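Local coordinates for protein quinone oxidoreductase (Coxiella burnetii, PDB 3TQH) that probably reduces quinones with NADPH, as a member of the medium-chain dehydrogenase/reductase superfamily, and is seen with NADPH bound, at residues 124-129 / 280-285; 131-136 / 315-320. All blocks are in the same frame, centred on the assembly; numbering follows the deposited sequence.

Contact 1. Residues 124-129 / 280-285. With SO4 (sulfate ion), chain D.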
loop_
_atom_site.group_PDB
_atom_site.type_symbol
_atom_site.label_atom_id
_atom_site.label_comp_id
_atom_site.label_asym_id
_atom_site.label_seq_id
_atom_site.Cartn_x
_atom_site.Cartn_y
_atom_site.Cartn_z
ATOM N N GLU A 124 2.622 -20.259 -7.275
ATOM C CA GLU A 124 3.482 -21.175 -6.513
ATOM C C GLU A 124 4.842 -20.553 -6.176
ATOM O O GLU A 124 5.340 -20.708 -5.057
ATOM C CB GLU A 124 3.654 -22.516 -7.255
ATOM C CG GLU A 124 4.899 -23.353 -6.884
ATOM C CD GLU A 124 4.911 -23.887 -5.445
ATOM O OE1 GLU A 124 4.252 -23.305 -4.547
ATOM O OE2 GLU A 124 5.606 -24.904 -5.212
ATOM N N LYS A 125 5.424 -19.836 -7.135
ATOM C CA LYS A 125 6.757 -19.245 -6.960
ATOM C C LYS A 125 6.794 -18.125 -5.916
ATOM O O LYS A 125 7.857 -17.830 -5.373
ATOM C CB LYS A 125 7.289 -18.719 -8.296
ATOM C CG LYS A 125 7.551 -19.796 -9.325
ATOM C CD LYS A 125 8.884 -20.495 -9.098
ATOM C CE LYS A 125 10.052 -19.663 -9.617
ATOM N NZ LYS A 125 11.327 -20.430 -9.597
ATOM N N LEU A 126 5.646 -17.502 -5.652
ATOM C CA LEU A 126 5.536 -16.462 -4.628
ATOM C C LEU A 126 5.557 -17.063 -3.226
ATOM O O LEU A 126 4.839 -18.022 -2.955
ATOM C CB LEU A 126 4.226 -15.674 -4.787
ATOM C CG LEU A 126 4.088 -14.619 -5.888
ATOM C CD1 LEU A 126 2.669 -14.037 -5.884
ATOM C CD2 LEU A 126 5.109 -13.514 -5.700
ATOM N N SER A 127 6.361 -16.498 -2.330
ATOM C CA SER A 127 6.255 -16.843 -0.917
ATOM C C SER A 127 5.003 -16.173 -0.353
ATOM O O SER A 127 4.483 -15.225 -0.941
ATOM C CB SER A 127 7.490 -16.388 -0.143
ATOM O OG SER A 127 7.466 -14.990 0.087
ATOM N N PHE A 128 4.521 -16.675 0.776
ATOM C CA PHE A 128 3.387 -16.067 1.467
ATOM C C PHE A 128 3.692 -14.629 1.916
ATOM O O PHE A 128 2.843 -13.747 1.794
ATOM C CB PHE A 128 2.960 -16.924 2.667
ATOM C CG PHE A 128 2.185 -18.158 2.288
ATOM C CD1 PHE A 128 2.792 -19.405 2.285
ATOM C CD2 PHE A 128 0.846 -18.069 1.928
ATOM C CE1 PHE A 128 2.081 -20.543 1.940
ATOM C CE2 PHE A 128 0.124 -19.203 1.581
ATOM C CZ PHE A 128 0.744 -20.445 1.589
ATOM N N LEU A 129 4.901 -14.404 2.428
ATOM C CA LEU A 129 5.347 -13.067 2.822
ATOM C C LEU A 129 5.333 -12.086 1.645
ATOM O O LEU A 129 4.889 -10.940 1.787
ATOM C CB LEU A 129 6.750 -13.124 3.431
ATOM C CG LEU A 129 6.864 -13.844 4.776
ATOM C CD1 LEU A 129 8.316 -14.165 5.085
ATOM C CD2 LEU A 129 6.229 -13.015 5.886
ATOM N N LYS A 280 2.632 -12.104 -11.098
ATOM C CA LYS A 280 3.408 -12.804 -12.122
ATOM C C LYS A 280 4.804 -12.184 -12.261
ATOM O O LYS A 280 5.812 -12.897 -12.272
ATOM C CB LYS A 280 2.676 -12.770 -13.466
ATOM C CG LYS A 280 3.132 -13.845 -14.438
ATOM C CD LYS A 280 2.254 -13.879 -15.687
ATOM C CE LYS A 280 2.608 -15.054 -16.577
ATOM N NZ LYS A 280 1.895 -14.975 -17.874
ATOM N N LEU A 281 4.847 -10.854 -12.354
ATOM C CA LEU A 281 6.103 -10.107 -12.418
ATOM C C LEU A 281 7.011 -10.469 -11.257
ATOM O O LEU A 281 8.197 -10.730 -11.452
ATOM C CB LEU A 281 5.847 -8.592 -12.401
ATOM C CG LEU A 281 5.167 -7.934 -13.607
ATOM C CD1 LEU A 281 5.096 -6.423 -13.393
ATOM C CD2 LEU A 281 5.881 -8.257 -14.917
ATOM N N VAL A 282 6.454 -10.493 -10.049
ATOM C CA VAL A 282 7.245 -10.824 -8.863
ATOM C C VAL A 282 7.792 -12.250 -8.924
ATOM O O VAL A 282 8.946 -12.483 -8.572
ATOM C CB VAL A 282 6.447 -10.637 -7.561
ATOM C CG1 VAL A 282 7.319 -10.977 -6.356
ATOM C CG2 VAL A 282 5.921 -9.218 -7.455
ATOM N N SER A 283 6.971 -13.194 -9.378
ATOM C CA SER A 283 7.398 -14.592 -9.494
ATOM C C SER A 283 8.464 -14.787 -10.570
ATOM O O SER A 283 9.292 -15.683 -10.459
ATOM C CB SER A 283 6.207 -15.512 -9.771
ATOM O OG SER A 283 5.522 -15.131 -10.950
ATOM N N GLU A 284 8.440 -13.947 -11.602
ATOM C CA GLU A 284 9.412 -14.022 -12.701
ATOM C C GLU A 284 10.670 -13.160 -12.455
ATOM O O GLU A 284 11.462 -12.941 -13.374
ATOM C CB GLU A 284 8.734 -13.620 -14.024
ATOM C CG GLU A 284 7.659 -14.603 -14.493
ATOM C CD GLU A 284 6.875 -14.126 -15.719
ATOM O OE1 GLU A 284 6.824 -12.903 -15.980
ATOM O OE2 GLU A 284 6.293 -14.983 -16.419
ATOM N N ASP A 285 10.852 -12.691 -11.218
ATOM C CA ASP A 285 11.951 -11.783 -10.850
ATOM C C ASP A 285 12.020 -10.534 -11.751
ATOM O O ASP A 285 13.106 -10.027 -12.044
ATOM C CB ASP A 285 13.304 -12.530 -10.826
ATOM C CG ASP A 285 13.439 -13.508 -9.641
ATOM O OD1 ASP A 285 12.584 -13.510 -8.729
ATOM O OD2 ASP A 285 14.425 -14.280 -9.614
HETATM S S SO4 D . 6.695 -18.536 3.113
HETATM O O1 SO4 D . 6.019 -19.235 4.203
HETATM O O2 SO4 D . 7.999 -19.154 2.860
HETATM O O3 SO4 D . 5.914 -18.658 1.882
HETATM O O4 SO4 D . 6.862 -17.128 3.477
#
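L126 reaches the end of helix 272-283 with one methyl, CD2, which lies 3.4 Å from CG1 of V282 and 3.7 Å from CB of the same valine. The two side chains cross at about a right angle. V282 presents CG1 because this methyl stands anti to its own backbone N (chi1 -179°). Beside this apolar pair, K125 and S283 meet through their first side-chain carbons, CB to CB at 3.7 Å. Beyond CB the lysine chain bends at chi2 and chi3 and leads its ammonium away, NZ remaining 6.9 Å from OD2 of D285, too far for a salt bridge. S283 turns its hydroxyl back into its own helix: OG donates to O of K280 at 2.6 Å, tilted 26° from the carbonyl plane, and the same oxygen also accepts from N of E284. Here the helix finishes in a Schellman motif, with D285 as the positive-phi C-prime residue, while the facing chain is about to begin helix 128-133. S127 is the N-cap of that helix, its OG bonded to N of Q130. A sulfate, probably from the crystallisation liquor, sits at the same N-terminus and takes a nearly straight bond (169°) from N of F128 to its O3 at 2.7 Å; this oxygen also lies at the edge of the F128 ring.

Contact 2. Residues 131-136 / 315-320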
loop_
_atom_site.group_PDB
_atom_site.type_symbol
_atom_site.label_atom_id
_atom_site.label_comp_id
_atom_site.label_asym_id
_atom_site.label_seq_id
_atom_site.Cartn_x
_atom_site.Cartn_y
_atom_site.Cartn_z
ATOM N N ALA A 131 3.482 -12.464 -1.079
ATOM C CA ALA A 131 2.086 -12.342 -1.493
ATOM C C ALA A 131 1.292 -11.353 -0.631
ATOM O O ALA A 131 0.423 -10.657 -1.143
ATOM C CB ALA A 131 1.406 -13.706 -1.498
ATOM N N ALA A 132 1.582 -11.303 0.669
ATOM C CA ALA A 132 0.864 -10.416 1.590
ATOM C C ALA A 132 1.378 -8.983 1.508
ATOM O O ALA A 132 0.684 -8.055 1.889
ATOM C CB ALA A 132 0.975 -10.927 3.024
ATOM N N SER A 133 2.598 -8.810 1.015
ATOM C CA SER A 133 3.218 -7.489 0.917
ATOM C C SER A 133 2.824 -6.731 -0.347
ATOM O O SER A 133 3.051 -5.526 -0.448
ATOM C CB SER A 133 4.739 -7.627 0.988
ATOM O OG SER A 133 5.143 -8.107 2.264
ATOM N N LEU A 134 2.218 -7.433 -1.294
ATOM C CA LEU A 134 1.986 -6.899 -2.634
ATOM C C LEU A 134 0.668 -6.131 -2.864
ATOM O O LEU A 134 0.696 -5.084 -3.503
ATOM C CB LEU A 134 2.103 -8.039 -3.656
ATOM C CG LEU A 134 2.166 -7.674 -5.139
ATOM C CD1 LEU A 134 3.357 -6.776 -5.456
ATOM C CD2 LEU A 134 2.207 -8.940 -5.974
ATOM N N PRO A 135 -0.482 -6.644 -2.378
ATOM C CA PRO A 135 -1.772 -6.114 -2.844
ATOM C C PRO A 135 -1.984 -4.595 -2.751
ATOM O O PRO A 135 -2.197 -3.957 -3.780
ATOM C CB PRO A 135 -2.786 -6.863 -1.972
ATOM C CG PRO A 135 -2.128 -8.145 -1.691
ATOM C CD PRO A 135 -0.686 -7.799 -1.486
ATOM N N THR A 136 -1.915 -4.014 -1.554
ATOM C CA THR A 136 -2.170 -2.578 -1.417
ATOM C C THR A 136 -1.104 -1.748 -2.139
ATOM O O THR A 136 -1.434 -0.935 -3.002
ATOM C CB THR A 136 -2.289 -2.127 0.063
ATOM O OG1 THR A 136 -3.513 -2.626 0.617
ATOM C CG2 THR A 136 -2.289 -0.598 0.160
ATOM N N LYS A 315 8.646 -2.662 2.485
ATOM C CA LYS A 315 7.486 -3.156 3.225
ATOM C C LYS A 315 7.868 -3.798 4.545
ATOM O O LYS A 315 8.904 -4.462 4.646
ATOM C CB LYS A 315 6.730 -4.191 2.388
ATOM C CG LYS A 315 6.017 -3.648 1.156
ATOM C CD LYS A 315 4.891 -2.670 1.483
ATOM C CE LYS A 315 3.749 -3.313 2.269
ATOM N NZ LYS A 315 2.603 -2.375 2.442
ATOM N N LEU A 316 7.024 -3.576 5.554
ATOM C CA LEU A 316 7.064 -4.335 6.795
ATOM C C LEU A 316 5.976 -5.390 6.686
ATOM O O LEU A 316 4.918 -5.137 6.096
ATOM C CB LEU A 316 6.797 -3.441 8.010
ATOM C CG LEU A 316 7.676 -2.202 8.206
ATOM C CD1 LEU A 316 7.233 -1.452 9.458
ATOM C CD2 LEU A 316 9.151 -2.573 8.285
ATOM N N VAL A 317 6.225 -6.570 7.246
ATOM C CA VAL A 317 5.253 -7.656 7.160
ATOM C C VAL A 317 5.221 -8.513 8.424
ATOM O O VAL A 317 6.250 -8.745 9.068
ATOM C CB VAL A 317 5.521 -8.542 5.913
ATOM C CG1 VAL A 317 6.860 -9.255 6.033
ATOM C CG2 VAL A 317 4.387 -9.542 5.704
ATOM N N PHE A 318 4.017 -8.950 8.786
ATOM C CA PHE A 318 3.839 -9.922 9.851
ATOM C C PHE A 318 3.904 -11.322 9.257
ATOM O O PHE A 318 3.205 -11.626 8.287
ATOM C CB PHE A 318 2.484 -9.748 10.553
ATOM C CG PHE A 318 2.396 -8.533 11.432
ATOM C CD1 PHE A 318 3.268 -8.365 12.504
ATOM C CD2 PHE A 318 1.410 -7.569 11.211
ATOM C CE1 PHE A 318 3.177 -7.249 13.327
ATOM C CE2 PHE A 318 1.316 -6.449 12.032
ATOM C CZ PHE A 318 2.198 -6.287 13.090
ATOM N N LYS A 319 4.752 -12.163 9.834
ATOM C CA LYS A 319 4.721 -13.589 9.564
ATOM C C LYS A 319 3.834 -14.211 10.634
ATOM O O LYS A 319 4.207 -14.259 11.804
ATOM C CB LYS A 319 6.127 -14.183 9.615
ATOM C CG LYS A 319 6.174 -15.704 9.596
ATOM C CD LYS A 319 7.609 -16.224 9.684
ATOM C CE LYS A 319 8.005 -17.011 8.448
ATOM N NZ LYS A 319 7.139 -18.217 8.265
ATOM N N VAL A 320 2.649 -14.662 10.230
ATOM C CA VAL A 320 1.685 -15.234 11.166
ATOM C C VAL A 320 1.932 -16.739 11.303
ATOM O O VAL A 320 1.827 -17.294 12.394
ATOM C CB VAL A 320 0.238 -14.929 10.728
ATOM C CG1 VAL A 320 -0.755 -15.503 11.716
ATOM C CG2 VAL A 320 0.041 -13.428 10.601
HETATM O O HOH W 1 1.109 -3.492 0.403
#
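K315 curls so that its CG, CD and CE run past the backbone oxygen of S133, CE nearest at 3.6 Å. The curl comes from chi1, chi2 and chi3, which all lie between -64° and -69°. The side chains themselves are only loosely apposed, CB of S133 lying 4.2 Å from CG of K315. One water links the lysine's NZ to the backbone oxygen of S133: it donates to O of S133 at 2.9 Å and accepts from NZ of K315 at 2.8 Å. NZ also donates to O of L45, which fixes the end of the curled chain.

Two residues along the strand, V317 points to the same side as K315 and meets the serine hydroxyl: OG of S133 is 3.7 Å from CB of V317 and 3.8 Å from its CG2. Both are van der Waals contacts with carbons; the hydroxyl's hydrogen bond goes to O of L129, one turn earlier in helix 128-133. S133 thus rests between K315 and V317, whereas L316 points away from the helical segment.

Strand 315-319 pairs antiparallel with 36-44 and parallel with 291-295, and S133 also touches S44 and I289. T136 touches NADPH, and the side chain of K315 is about 5 Å from the cofactor (nearest atoms). Here helices 128-133 and 135-147 lie against the GroES-like sheet where it borders the NADPH pocket, as expected for a medium-chain dehydrogenase/reductase.

The centres of contacts 1 and 2 lie about 13 Å apart, and helix 128-133 serves both: its N-terminal end belongs to contact 1 and its later residues to contact 2. Along the chain the segments alternate, 124-129, 131-136, 280-285, 315-320, so the Rossmann-type parallel sheet is built between the early pair and the late pair. The contacts touch directly, for example CD2 of L129 with CG1 of V317 at 3.8 Å and CG2 of V282 with CD2 of L134 at 4.0 Å. Contact 1 is partly buried and away from the annotated sites, whereas contact 2 is buried and borders the NADPH pocket. Chain from beyond the parallel sheet thus packs around both ends of helix 128-133.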